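Local structure of putative phosphosugar isomerases (Salmonella typhimurium LT2, 3FKJ) at residues S21-N26 / A156-W161; I120-Q125 / Y136-Q141; D200-A205 / N325-T330; A206-E211 / P263-Q268. The protein probably binds phosphorylated sugars through its sugar isomerase (SIS) fold and may isomerise them, though its actual substrate is not established. One frame throughout, in Å; residues are numbered along the deposited sequence.

Interaction 1: residues S21-N26 / A156-W161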
loop_
_atom_site.group_PDB
_atom_site.type_symbol
_atom_site.label_atom_id
_atom_site.label_comp_id
_atom_site.label_asym_id
_atom_site.label_seq_id
_atom_site.Cartn_x
_atom_site.Cartn_y
_atom_site.Cartn_z
ATOM N N SER A 21 -11.119 -28.691 8.183
ATOM C CA SER A 21 -11.816 -27.484 7.774
ATOM C C SER A 21 -12.204 -27.614 6.300
ATOM O O SER A 21 -11.397 -28.077 5.475
ATOM C CB SER A 21 -10.862 -26.252 7.894
ATOM O OG SER A 21 -11.108 -25.340 8.965
ATOM N N VAL A 22 -13.384 -27.120 5.954
ATOM C CA VAL A 22 -13.771 -26.914 4.559
ATOM C C VAL A 22 -12.774 -26.047 3.803
ATOM O O VAL A 22 -12.404 -26.375 2.665
ATOM C CB VAL A 22 -15.159 -26.221 4.473
ATOM C CG1 VAL A 22 -15.478 -25.741 3.049
ATOM C CG2 VAL A 22 -16.233 -27.143 4.986
ATOM N N ALA A 23 -12.362 -24.931 4.431
ATOM C CA ALA A 23 -11.389 -24.017 3.840
ATOM C C ALA A 23 -9.995 -24.663 3.741
ATOM O O ALA A 23 -9.345 -24.557 2.716
ATOM C CB ALA A 23 -11.320 -22.720 4.617
ATOM N N HIS A 24 -9.547 -25.319 4.802
ATOM C CA HIS A 24 -8.292 -26.098 4.787
ATOM C C HIS A 24 -8.243 -27.087 3.605
ATOM O O HIS A 24 -7.291 -27.085 2.848
ATOM C CB HIS A 24 -8.156 -26.847 6.106
ATOM C CG HIS A 24 -6.820 -27.482 6.354
ATOM N ND1 HIS A 24 -6.539 -28.137 7.533
ATOM C CD2 HIS A 24 -5.683 -27.529 5.619
ATOM C CE1 HIS A 24 -5.294 -28.581 7.502
ATOM N NE2 HIS A 24 -4.751 -28.216 6.356
ATOM N N GLU A 25 -9.289 -27.889 3.426
ATOM C CA GLU A 25 -9.286 -28.894 2.373
ATOM C C GLU A 25 -9.345 -28.301 0.973
ATOM O O GLU A 25 -8.655 -28.775 0.082
ATOM C CB GLU A 25 -10.437 -29.890 2.572
ATOM C CG GLU A 25 -10.147 -31.283 2.070
ATOM C CD GLU A 25 -10.903 -32.411 2.855
ATOM O OE1 GLU A 25 -11.801 -32.119 3.686
ATOM O OE2 GLU A 25 -10.586 -33.599 2.632
ATOM N N ASN A 26 -10.177 -27.274 0.785
ATOM C CA ASN A 26 -10.236 -26.536 -0.485
ATOM C C ASN A 26 -8.891 -25.971 -0.874
ATOM O O ASN A 26 -8.393 -26.219 -1.981
ATOM C CB ASN A 26 -11.245 -25.377 -0.417
ATOM C CG ASN A 26 -12.684 -25.830 -0.650
ATOM O OD1 ASN A 26 -12.938 -26.966 -1.068
ATOM N ND2 ASN A 26 -13.625 -24.938 -0.388
ATOM N N ALA A 156 -11.334 -13.163 3.850
ATOM C CA ALA A 156 -9.983 -12.848 4.318
ATOM C C ALA A 156 -9.297 -14.068 4.892
ATOM O O ALA A 156 -8.076 -14.228 4.700
ATOM C CB ALA A 156 -10.001 -11.703 5.348
ATOM N N ALA A 157 -10.066 -14.929 5.591
ATOM C CA ALA A 157 -9.542 -16.184 6.122
ATOM C C ALA A 157 -8.912 -17.048 5.002
ATOM O O ALA A 157 -7.876 -17.653 5.191
ATOM C CB ALA A 157 -10.635 -16.963 6.847
ATOM N N TYR A 158 -9.566 -17.109 3.846
ATOM C CA TYR A 158 -9.081 -17.912 2.718
ATOM C C TYR A 158 -7.749 -17.388 2.171
ATOM O O TYR A 158 -6.944 -18.160 1.655
ATOM C CB TYR A 158 -10.145 -17.982 1.618
ATOM C CG TYR A 158 -11.053 -19.201 1.695
ATOM C CD1 TYR A 158 -10.625 -20.443 1.249
ATOM C CD2 TYR A 158 -12.334 -19.104 2.195
ATOM C CE1 TYR A 158 -11.467 -21.558 1.286
ATOM C CE2 TYR A 158 -13.160 -20.203 2.253
ATOM C CZ TYR A 158 -12.720 -21.432 1.804
ATOM O OH TYR A 158 -13.567 -22.507 1.861
ATOM N N SER A 159 -7.498 -16.087 2.320
ATOM C CA SER A 159 -6.199 -15.546 1.929
ATOM C C SER A 159 -5.119 -16.242 2.761
ATOM O O SER A 159 -4.048 -16.539 2.242
ATOM C CB SER A 159 -6.107 -14.002 2.055
ATOM O OG SER A 159 -5.965 -13.559 3.397
ATOM N N LEU A 160 -5.413 -16.519 4.041
ATOM C CA LEU A 160 -4.398 -17.079 4.930
ATOM C C LEU A 160 -4.285 -18.582 4.700
ATOM O O LEU A 160 -3.190 -19.121 4.702
ATOM C CB LEU A 160 -4.673 -16.740 6.403
ATOM C CG LEU A 160 -3.594 -17.192 7.420
ATOM C CD1 LEU A 160 -2.194 -16.707 7.109
ATOM C CD2 LEU A 160 -3.978 -16.813 8.819
ATOM N N TRP A 161 -5.426 -19.251 4.477
ATOM C CA TRP A 161 -5.433 -20.689 4.130
ATOM C C TRP A 161 -4.604 -20.956 2.860
ATOM O O TRP A 161 -3.774 -21.856 2.824
ATOM C CB TRP A 161 -6.862 -21.215 3.917
ATOM C CG TRP A 161 -7.661 -21.462 5.188
ATOM C CD1 TRP A 161 -8.782 -20.818 5.573
ATOM C CD2 TRP A 161 -7.388 -22.443 6.203
ATOM N NE1 TRP A 161 -9.246 -21.324 6.769
ATOM C CE2 TRP A 161 -8.401 -22.319 7.186
ATOM C CE3 TRP A 161 -6.385 -23.404 6.382
ATOM C CZ2 TRP A 161 -8.457 -23.140 8.327
ATOM C CZ3 TRP A 161 -6.424 -24.201 7.529
ATOM C CH2 TRP A 161 -7.451 -24.059 8.489
#
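Ala23 sits between two aromatic side chains of helix 155-170, and this is where the contact is tight. Its CB lies over a face of the Tyr158 ring, 3.4 Å from Tyr158 CZ, and at the same time over the pyrrole end of the Trp161 indole, 3.3 Å from Trp161 NE1: a CH-pi contact on each ring from one methyl. Beside it, His24 CB rests on the same indole over the six-membered ring, 3.9 Å from that ring's centroid. The imidazole and this six-membered ring are nearly parallel, at 18°, but slid so far apart that they barely overlap. His24 CG stands anti to the backbone N (chi1 -169°), which sets the imidazole with one face over Trp161 CZ3, while NE2 is hydrogen-bonded to Tyr176 OH. The axes of the two short segments come within 9.7 Å and cross at -45°; the first turn of helix 22-35 packs on helix 155-170, which follows strand 136-139, the last strand of the parallel SIS sheet within this chain. Trp161 is held from its own side as well: NE1 donates to Ala152 O, and Phe183 stacks on the indole. Toward solvent the fit slackens. Exposed Val22 reaches Tyr158 OH with CG1 at 3.9 Å, Ser21 OG meets the indole obliquely at Trp161 CZ2, and Asn26 ND2 gives Tyr158 OH a weak, bent hydrogen bond of 3.3 Å.

Interaction 2: residues I120-Q125 / Y136-Q141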
loop_
_atom_site.group_PDB
_atom_site.type_symbol
_atom_site.label_atom_id
_atom_site.label_comp_id
_atom_site.label_asym_id
_atom_site.label_seq_id
_atom_site.Cartn_x
_atom_site.Cartn_y
_atom_site.Cartn_z
ATOM N N ILE A 120 -7.089 -18.405 -9.241
ATOM C CA ILE A 120 -7.994 -18.871 -8.173
ATOM C C ILE A 120 -8.966 -17.723 -7.912
ATOM O O ILE A 120 -8.549 -16.597 -7.569
ATOM C CB ILE A 120 -7.253 -19.224 -6.850
ATOM C CG1 ILE A 120 -6.149 -20.284 -7.065
ATOM C CG2 ILE A 120 -8.247 -19.687 -5.777
ATOM C CD1 ILE A 120 -5.266 -20.513 -5.840
ATOM N N GLY A 121 -10.252 -18.002 -8.076
ATOM C CA GLY A 121 -11.299 -17.007 -7.881
ATOM C C GLY A 121 -12.081 -17.255 -6.613
ATOM O O GLY A 121 -12.670 -18.338 -6.452
ATOM N N LEU A 122 -12.091 -16.252 -5.720
ATOM C CA LEU A 122 -12.945 -16.264 -4.516
ATOM C C LEU A 122 -14.237 -15.474 -4.809
ATOM O O LEU A 122 -14.188 -14.289 -5.197
ATOM C CB LEU A 122 -12.201 -15.646 -3.322
ATOM C CG LEU A 122 -11.082 -16.392 -2.578
ATOM C CD1 LEU A 122 -9.940 -16.777 -3.493
ATOM C CD2 LEU A 122 -10.563 -15.472 -1.500
ATOM N N VAL A 123 -15.385 -16.133 -4.658
ATOM C CA VAL A 123 -16.689 -15.501 -4.922
ATOM C C VAL A 123 -17.639 -15.800 -3.776
ATOM O O VAL A 123 -17.475 -16.782 -3.071
ATOM C CB VAL A 123 -17.345 -15.987 -6.262
ATOM C CG1 VAL A 123 -16.426 -15.752 -7.455
ATOM C CG2 VAL A 123 -17.776 -17.465 -6.182
ATOM N N TYR A 124 -18.606 -14.927 -3.567
ATOM C CA TYR A 124 -19.702 -15.226 -2.653
ATOM C C TYR A 124 -20.856 -15.868 -3.453
ATOM O O TYR A 124 -21.450 -16.868 -3.034
ATOM C CB TYR A 124 -20.162 -13.968 -1.914
ATOM C CG TYR A 124 -21.416 -14.188 -1.086
ATOM C CD1 TYR A 124 -21.421 -15.085 -0.028
ATOM C CD2 TYR A 124 -22.585 -13.498 -1.363
ATOM C CE1 TYR A 124 -22.550 -15.295 0.736
ATOM C CE2 TYR A 124 -23.734 -13.703 -0.607
ATOM C CZ TYR A 124 -23.709 -14.604 0.446
ATOM O OH TYR A 124 -24.839 -14.817 1.208
ATOM N N GLN A 125 -21.133 -15.274 -4.616
ATOM C CA GLN A 125 -22.159 -15.734 -5.543
ATOM C C GLN A 125 -21.532 -16.611 -6.623
ATOM O O GLN A 125 -20.700 -16.117 -7.382
ATOM C CB GLN A 125 -22.797 -14.522 -6.230
ATOM C CG GLN A 125 -23.634 -13.634 -5.323
ATOM C CD GLN A 125 -25.071 -14.148 -5.179
ATOM O OE1 GLN A 125 -25.480 -15.112 -5.855
ATOM N NE2 GLN A 125 -25.836 -13.515 -4.291
ATOM N N TYR A 136 -9.785 -22.287 -10.686
ATOM C CA TYR A 136 -10.299 -22.852 -9.450
ATOM C C TYR A 136 -11.181 -21.805 -8.795
ATOM O O TYR A 136 -10.855 -20.615 -8.826
ATOM C CB TYR A 136 -9.151 -23.259 -8.524
ATOM C CG TYR A 136 -8.066 -24.109 -9.173
ATOM C CD1 TYR A 136 -6.993 -23.515 -9.853
ATOM C CD2 TYR A 136 -8.113 -25.526 -9.108
ATOM C CE1 TYR A 136 -6.007 -24.287 -10.457
ATOM C CE2 TYR A 136 -7.121 -26.303 -9.705
ATOM C CZ TYR A 136 -6.073 -25.689 -10.386
ATOM O OH TYR A 136 -5.086 -26.478 -10.958
ATOM N N ILE A 137 -12.286 -22.252 -8.210
ATOM C CA ILE A 137 -13.298 -21.386 -7.608
ATOM C C ILE A 137 -13.505 -21.736 -6.132
ATOM O O ILE A 137 -13.709 -22.886 -5.798
ATOM C CB ILE A 137 -14.676 -21.517 -8.320
ATOM C CG1 ILE A 137 -14.557 -21.137 -9.802
ATOM C CG2 ILE A 137 -15.706 -20.620 -7.629
ATOM C CD1 ILE A 137 -15.600 -21.798 -10.712
ATOM N N ILE A 138 -13.462 -20.738 -5.263
ATOM C CA ILE A 138 -13.797 -20.912 -3.861
ATOM C C ILE A 138 -15.043 -20.082 -3.586
ATOM O O ILE A 138 -15.070 -18.893 -3.856
ATOM C CB ILE A 138 -12.647 -20.468 -2.942
ATOM C CG1 ILE A 138 -11.471 -21.471 -3.038
ATOM C CG2 ILE A 138 -13.149 -20.337 -1.506
ATOM C CD1 ILE A 138 -10.065 -20.847 -3.139
ATOM N N GLU A 139 -16.084 -20.716 -3.070
ATOM C CA GLU A 139 -17.250 -19.978 -2.617
ATOM C C GLU A 139 -17.061 -19.733 -1.140
ATOM O O GLU A 139 -17.237 -20.647 -0.323
ATOM C CB GLU A 139 -18.512 -20.761 -2.870
ATOM C CG GLU A 139 -18.857 -20.835 -4.344
ATOM C CD GLU A 139 -19.924 -21.849 -4.619
ATOM O OE1 GLU A 139 -21.016 -21.699 -4.041
ATOM O OE2 GLU A 139 -19.654 -22.775 -5.399
ATOM N N TYR A 140 -16.617 -18.526 -0.800
ATOM C CA TYR A 140 -16.371 -18.196 0.587
ATOM C C TYR A 140 -17.703 -17.899 1.224
ATOM O O TYR A 140 -18.682 -17.646 0.530
ATOM C CB TYR A 140 -15.398 -17.017 0.752
ATOM C CG TYR A 140 -15.798 -15.716 0.104
ATOM C CD1 TYR A 140 -16.711 -14.861 0.703
ATOM C CD2 TYR A 140 -15.218 -15.306 -1.091
ATOM C CE1 TYR A 140 -17.057 -13.659 0.122
ATOM C CE2 TYR A 140 -15.552 -14.092 -1.679
ATOM C CZ TYR A 140 -16.479 -13.280 -1.075
ATOM O OH TYR A 140 -16.807 -12.059 -1.647
ATOM N N GLN A 141 -17.729 -17.903 2.547
ATOM C CA GLN A 141 -18.921 -17.556 3.282
ATOM C C GLN A 141 -18.932 -16.115 3.780
ATOM O O GLN A 141 -17.891 -15.502 4.052
ATOM C CB GLN A 141 -19.084 -18.524 4.428
ATOM C CG GLN A 141 -19.197 -19.940 3.922
ATOM C CD GLN A 141 -20.091 -20.727 4.759
ATOM O OE1 GLN A 141 -19.653 -21.336 5.712
ATOM N NE2 GLN A 141 -21.376 -20.676 4.467
#
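Two neighbouring parallel strands meet here at the border of the five-stranded SIS sheet, 118-123 lying inside and 136-139 forming the last strand within the chain. Gly121 N donates to Tyr136 O at 2.8 Å, Gly121 O accepts from Ile138 N, and Val123 N donates to Ile138 O, all three bonds close to straight. The pairing runs past the regular strand into Tyr140 N, which gives Val123 O a more bent bond (3.0 Å, 141°).

On the face that carries Ile120 and Leu122, Ile138 CD1 presses against Ile120 CG2 at 3.4 Å, tighter than usual van der Waals contact, and also reaches Leu122 CD1; Ile30 of helix 22-35 and Tyr158 cover this side. On the other face Val123 CG2 meets Ile137 CG2 and the extended chain of exposed Glu139. Tyr140 closes the C-terminal end. With CG between its backbone N and carbonyl carbon (chi1 58°), the ring folds back over the other strand and offers a face to Val123 O, 3.3 Å from Tyr140 CD2, and to Tyr124 N. Tyr124 CB touches Tyr140 CE1 at 3.7 Å, and Tyr140 OH is hydrogen-bonded to Gln98 OE1. With short helix 129-132 between them, the strands make a beta-alpha-beta unit of the parallel, Rossmann-like sheet characteristic of SIS domains.

Interaction 3: residues D200-A205 / N325-T330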
loop_
_atom_site.group_PDB
_atom_site.type_symbol
_atom_site.label_atom_id
_atom_site.label_comp_id
_atom_site.label_asym_id
_atom_site.label_seq_id
_atom_site.Cartn_x
_atom_site.Cartn_y
_atom_site.Cartn_z
ATOM N N ASP A 200 -18.012 -1.473 25.036
ATOM C CA ASP A 200 -17.088 -0.473 24.490
ATOM C C ASP A 200 -17.610 0.124 23.174
ATOM O O ASP A 200 -17.538 1.335 22.987
ATOM C CB ASP A 200 -15.682 -1.058 24.306
ATOM C CG ASP A 200 -14.640 0.011 23.986
ATOM O OD1 ASP A 200 -14.502 0.952 24.776
ATOM O OD2 ASP A 200 -13.958 -0.086 22.938
ATOM N N ALA A 201 -18.165 -0.728 22.311
ATOM C CA ALA A 201 -18.680 -0.335 20.996
ATOM C C ALA A 201 -19.808 0.668 21.111
ATOM O O ALA A 201 -19.876 1.621 20.334
ATOM C CB ALA A 201 -19.147 -1.558 20.238
ATOM N N GLN A 202 -20.691 0.445 22.080
ATOM C CA GLN A 202 -21.786 1.376 22.398
ATOM C C GLN A 202 -21.298 2.751 22.817
ATOM O O GLN A 202 -21.860 3.775 22.456
ATOM C CB GLN A 202 -22.660 0.812 23.532
ATOM C CG GLN A 202 -23.589 -0.299 23.115
ATOM C CD GLN A 202 -24.249 0.004 21.790
ATOM O OE1 GLN A 202 -24.826 1.073 21.614
ATOM N NE2 GLN A 202 -24.122 -0.912 20.829
ATOM N N ARG A 203 -20.257 2.741 23.622
ATOM C CA ARG A 203 -19.703 3.935 24.219
ATOM C C ARG A 203 -18.940 4.727 23.109
ATOM O O ARG A 203 -19.028 5.972 23.004
ATOM C CB ARG A 203 -18.869 3.438 25.414
ATOM C CG ARG A 203 -18.087 4.438 26.203
ATOM C CD ARG A 203 -16.572 4.255 25.979
ATOM N NE ARG A 203 -16.069 5.204 24.992
ATOM C CZ ARG A 203 -15.405 4.919 23.867
ATOM N NH1 ARG A 203 -15.055 5.937 23.084
ATOM N NH2 ARG A 203 -15.058 3.665 23.514
ATOM N N PHE A 204 -18.251 3.976 22.249
ATOM C CA PHE A 204 -17.632 4.483 21.028
ATOM C C PHE A 204 -18.630 5.188 20.086
ATOM O O PHE A 204 -18.419 6.362 19.691
ATOM C CB PHE A 204 -16.947 3.318 20.309
ATOM C CG PHE A 204 -16.494 3.635 18.914
ATOM C CD1 PHE A 204 -15.292 4.281 18.688
ATOM C CD2 PHE A 204 -17.266 3.281 17.822
ATOM C CE1 PHE A 204 -14.881 4.564 17.433
ATOM C CE2 PHE A 204 -16.833 3.559 16.532
ATOM C CZ PHE A 204 -15.651 4.192 16.336
ATOM N N ALA A 205 -19.690 4.468 19.718
ATOM C CA ALA A 205 -20.763 5.014 18.872
ATOM C C ALA A 205 -21.284 6.346 19.418
ATOM O O ALA A 205 -21.300 7.340 18.698
ATOM C CB ALA A 205 -21.882 4.022 18.758
ATOM N N ASN A 325 -18.768 -0.989 14.061
ATOM C CA ASN A 325 -19.420 -0.448 12.862
ATOM C C ASN A 325 -20.936 -0.379 12.915
ATOM O O ASN A 325 -21.522 0.604 12.436
ATOM C CB ASN A 325 -19.009 -1.197 11.601
ATOM C CG ASN A 325 -17.533 -1.148 11.353
ATOM O OD1 ASN A 325 -16.829 -0.338 11.939
ATOM N ND2 ASN A 325 -17.046 -2.026 10.488
ATOM N N LEU A 326 -21.570 -1.416 13.464
ATOM C CA LEU A 326 -23.020 -1.399 13.672
ATOM C C LEU A 326 -23.394 -0.375 14.753
ATOM O O LEU A 326 -24.312 0.429 14.580
ATOM C CB LEU A 326 -23.530 -2.793 14.063
ATOM C CG LEU A 326 -25.023 -3.101 13.918
ATOM C CD1 LEU A 326 -25.442 -2.976 12.461
ATOM C CD2 LEU A 326 -25.320 -4.477 14.455
ATOM N N ALA A 327 -22.698 -0.413 15.880
ATOM C CA ALA A 327 -22.933 0.568 16.936
ATOM C C ALA A 327 -22.827 2.019 16.423
ATOM O O ALA A 327 -23.658 2.868 16.761
ATOM C CB ALA A 327 -21.980 0.340 18.090
ATOM N N LEU A 328 -21.817 2.305 15.593
ATOM C CA LEU A 328 -21.610 3.660 15.070
ATOM C C LEU A 328 -22.707 4.034 14.090
ATOM O O LEU A 328 -23.327 5.112 14.213
ATOM C CB LEU A 328 -20.261 3.787 14.408
ATOM C CG LEU A 328 -19.865 5.162 13.920
ATOM C CD1 LEU A 328 -19.746 6.082 15.134
ATOM C CD2 LEU A 328 -18.562 5.065 13.131
ATOM N N ALA A 329 -22.990 3.115 13.165
ATOM C CA ALA A 329 -24.041 3.321 12.157
ATOM C C ALA A 329 -25.402 3.605 12.805
ATOM O O ALA A 329 -26.139 4.455 12.341
ATOM C CB ALA A 329 -24.119 2.122 11.182
ATOM N N THR A 330 -25.726 2.903 13.880
ATOM C CA THR A 330 -27.010 3.140 14.582
ATOM C C THR A 330 -26.976 4.510 15.253
ATOM O O THR A 330 -27.885 5.304 15.029
ATOM C CB THR A 330 -27.326 2.017 15.586
ATOM O OG1 THR A 330 -27.028 0.759 14.968
ATOM C CG2 THR A 330 -28.811 2.026 16.005
HETATM O O HOH W 1 -25.166 2.685 18.952
#
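Helices 198-208 and 313-331 run roughly the same way, their short segments crossing at -34° with axes only 8.0 Å apart, and the backbones come closest at Ala205 and Leu328. Small side chains allow this. Ala327 CB drops between Ala201 and Ala205, 3.3 Å from Ala201 O and 3.7 Å from Ala205 CB. Phe204 CG, anti to the backbone N (chi1 169°), turns the ring end toward Leu328, and Phe204 CE2 lies obliquely 4.0 Å from Leu328 CB. On the exposed flank Gln202, bent at chi2, brings Gln202 NE2 to 3.7 Å from Ala327 CB. A water lies within hydrogen-bonding distance of Gln202 OE1 and Ala327 O, but has more acceptors in reach than protons to give. This close, alanine-lined helix packing sets helix 313-331 against the helix leading into the second parallel sheet. Around it, Tyr324 meets Phe204 edge-to-face, Gln238 of helix 223-238 packs on Leu328, and Gln292 of strand 290-295 is hydrogen-bonded to Asp200 and Arg203.

Interaction 4: residues A206-E211 / P263-Q268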
loop_
_atom_site.group_PDB
_atom_site.type_symbol
_atom_site.label_atom_id
_atom_site.label_comp_id
_atom_site.label_asym_id
_atom_site.label_seq_id
_atom_site.Cartn_x
_atom_site.Cartn_y
_atom_site.Cartn_z
ATOM N N ALA A 206 -21.663 6.379 20.704
ATOM C CA ALA A 206 -22.187 7.609 21.320
ATOM C C ALA A 206 -21.153 8.751 21.290
ATOM O O ALA A 206 -21.500 9.906 21.038
ATOM C CB ALA A 206 -22.680 7.368 22.743
ATOM N N GLU A 207 -19.883 8.434 21.518
ATOM C CA GLU A 207 -18.856 9.481 21.606
ATOM C C GLU A 207 -18.239 9.911 20.275
ATOM O O GLU A 207 -17.673 11.008 20.190
ATOM C CB GLU A 207 -17.776 9.083 22.607
ATOM C CG GLU A 207 -18.274 9.266 24.037
ATOM C CD GLU A 207 -17.565 8.388 25.046
ATOM O OE1 GLU A 207 -16.334 8.228 24.913
ATOM O OE2 GLU A 207 -18.242 7.887 25.987
ATOM N N TRP A 208 -18.385 9.086 19.237
ATOM C CA TRP A 208 -17.718 9.324 17.931
ATOM C C TRP A 208 -18.681 9.672 16.811
ATOM O O TRP A 208 -18.259 10.001 15.714
ATOM C CB TRP A 208 -16.908 8.093 17.526
ATOM C CG TRP A 208 -15.641 7.900 18.325
ATOM C CD1 TRP A 208 -15.528 7.694 19.681
ATOM C CD2 TRP A 208 -14.312 7.866 17.808
ATOM N NE1 TRP A 208 -14.214 7.521 20.029
ATOM C CE2 TRP A 208 -13.441 7.624 18.903
ATOM C CE3 TRP A 208 -13.766 7.990 16.524
ATOM C CZ2 TRP A 208 -12.048 7.544 18.746
ATOM C CZ3 TRP A 208 -12.371 7.900 16.377
ATOM C CH2 TRP A 208 -11.540 7.674 17.472
ATOM N N LYS A 209 -19.976 9.652 17.101
ATOM C CA LYS A 209 -21.011 9.870 16.101
ATOM C C LYS A 209 -20.942 11.185 15.346
ATOM O O LYS A 209 -21.456 11.262 14.226
ATOM C CB LYS A 209 -22.402 9.744 16.744
ATOM C CG LYS A 209 -22.651 10.621 17.963
ATOM C CD LYS A 209 -24.129 10.648 18.257
ATOM C CE LYS A 209 -24.439 11.408 19.527
ATOM N NZ LYS A 209 -25.835 11.827 19.430
ATOM N N ASP A 210 -20.316 12.210 15.938
ATOM C CA ASP A 210 -20.218 13.518 15.290
ATOM C C ASP A 210 -18.875 13.836 14.624
ATOM O O ASP A 210 -18.717 14.909 14.076
ATOM C CB ASP A 210 -20.594 14.619 16.284
ATOM C CG ASP A 210 -21.996 14.433 16.847
ATOM O OD1 ASP A 210 -22.917 14.148 16.055
ATOM O OD2 ASP A 210 -22.175 14.539 18.071
ATOM N N GLU A 211 -17.925 12.901 14.626
ATOM C CA GLU A 211 -16.634 13.110 13.965
ATOM C C GLU A 211 -16.792 13.076 12.439
ATOM O O GLU A 211 -17.503 12.236 11.881
ATOM C CB GLU A 211 -15.621 12.066 14.431
ATOM C CG GLU A 211 -15.413 12.053 15.968
ATOM C CD GLU A 211 -14.801 13.350 16.484
ATOM O OE1 GLU A 211 -14.386 14.186 15.656
ATOM O OE2 GLU A 211 -14.743 13.558 17.712
ATOM N N PRO A 263 -9.223 12.400 15.871
ATOM C CA PRO A 263 -9.643 11.001 16.068
ATOM C C PRO A 263 -8.779 9.958 15.354
ATOM O O PRO A 263 -8.557 10.053 14.161
ATOM C CB PRO A 263 -11.090 10.992 15.539
ATOM C CG PRO A 263 -11.466 12.454 15.383
ATOM C CD PRO A 263 -10.149 13.083 14.955
ATOM N N PHE A 264 -8.279 9.004 16.123
ATOM C CA PHE A 264 -7.534 7.850 15.630
ATOM C C PHE A 264 -8.161 6.567 16.178
ATOM O O PHE A 264 -8.406 6.451 17.373
ATOM C CB PHE A 264 -6.086 7.886 16.133
ATOM C CG PHE A 264 -5.306 9.083 15.686
ATOM C CD1 PHE A 264 -4.583 9.049 14.504
ATOM C CD2 PHE A 264 -5.257 10.231 16.465
ATOM C CE1 PHE A 264 -3.845 10.153 14.081
ATOM C CE2 PHE A 264 -4.521 11.328 16.060
ATOM C CZ PHE A 264 -3.819 11.285 14.829
ATOM N N ILE A 265 -8.385 5.603 15.302
ATOM C CA ILE A 265 -8.688 4.248 15.698
ATOM C C ILE A 265 -7.437 3.410 15.333
ATOM O O ILE A 265 -7.085 3.283 14.141
ATOM C CB ILE A 265 -9.965 3.686 14.982
ATOM C CG1 ILE A 265 -11.138 4.665 15.188
ATOM C CG2 ILE A 265 -10.262 2.237 15.505
ATOM C CD1 ILE A 265 -12.286 4.569 14.194
ATOM N N LEU A 266 -6.773 2.898 16.375
ATOM C CA LEU A 266 -5.587 2.051 16.255
ATOM C C LEU A 266 -6.004 0.610 16.436
ATOM O O LEU A 266 -6.588 0.244 17.445
ATOM C CB LEU A 266 -4.499 2.419 17.267
ATOM C CG LEU A 266 -3.212 1.560 17.344
ATOM C CD1 LEU A 266 -2.416 1.689 16.070
ATOM C CD2 LEU A 266 -2.356 1.980 18.511
ATOM N N LEU A 267 -5.727 -0.190 15.417
ATOM C CA LEU A 267 -5.890 -1.636 15.469
ATOM C C LEU A 267 -4.550 -2.222 15.806
ATOM O O LEU A 267 -3.758 -2.473 14.921
ATOM C CB LEU A 267 -6.374 -2.173 14.129
ATOM C CG LEU A 267 -7.643 -1.514 13.561
ATOM C CD1 LEU A 267 -8.012 -2.266 12.355
ATOM C CD2 LEU A 267 -8.790 -1.495 14.565
ATOM N N GLN A 268 -4.317 -2.394 17.105
ATOM C CA GLN A 268 -3.045 -2.866 17.652
ATOM C C GLN A 268 -2.905 -4.396 17.502
ATOM O O GLN A 268 -3.872 -5.157 17.676
ATOM C CB GLN A 268 -2.906 -2.462 19.139
ATOM C CG GLN A 268 -1.569 -2.826 19.765
ATOM C CD GLN A 268 -1.347 -2.219 21.137
ATOM O OE1 GLN A 268 -2.302 -1.894 21.845
ATOM N NE2 GLN A 268 -0.073 -2.065 21.522
#
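Trp208 points its indole at the start of strand 263-268 with the six-membered ring leading. Trp208 CH2 lies 3.4 Å from Phe264 O, a van der Waals contact in which the oxygen sits at the edge of the indole, near its plane. Next along the rim, Trp208 CZ3 touches Pro263 CB at 3.5 Å and Ile265 CG1 at 3.7 Å; both approach obliquely, from opposite sides of the ring plane, so the far corner of the ring fits between the two side chains. Ile265 points back past Trp208, the pair running in opposing directions, whereas Pro263 crosses Trp208 at a slant. Glu211 then reaches the other part of the proline ring. Its chain bends at chi2 (-65°) and brings Glu211 OE1 to 3.4 Å from Pro263 CG, while OE2 is engaged in a salt bridge with Lys290. The same lysine makes a cation-pi contact with Trp208, so one charge ties both side chains to strand 290-295. A type I turn runs from Trp208 to Glu211, and both side chains are directed at strand 263-268. Helix 198-208 is thereby docked, through Trp208 and the turn that leads into strand 213-218, on the second parallel alpha/beta sheet, consistent with a second SIS-type domain.

Overall arrangement
The four contacts form two pairs, one in each half of the chain. Interactions 1 and 2 have centres 11 Å apart and meet through Tyr158, whose CE1 lies 3.5 Å from Ile138 CG2: the ring that receives Ala23 also packs on the edge of the first sheet. Interactions 3 and 4 share helix 198-208, with centres 10 Å apart; Phe204 CZ reaches Ile265 CD1 at 4.0 Å, so that one helix meets helix 313-331 and strand 263-268. In each pair one contact is nested within the loop closed by the other. Between the pairs nothing touches: centres of interactions 1 and 4 are about 32 Å apart, on opposite sides of the chain's centre.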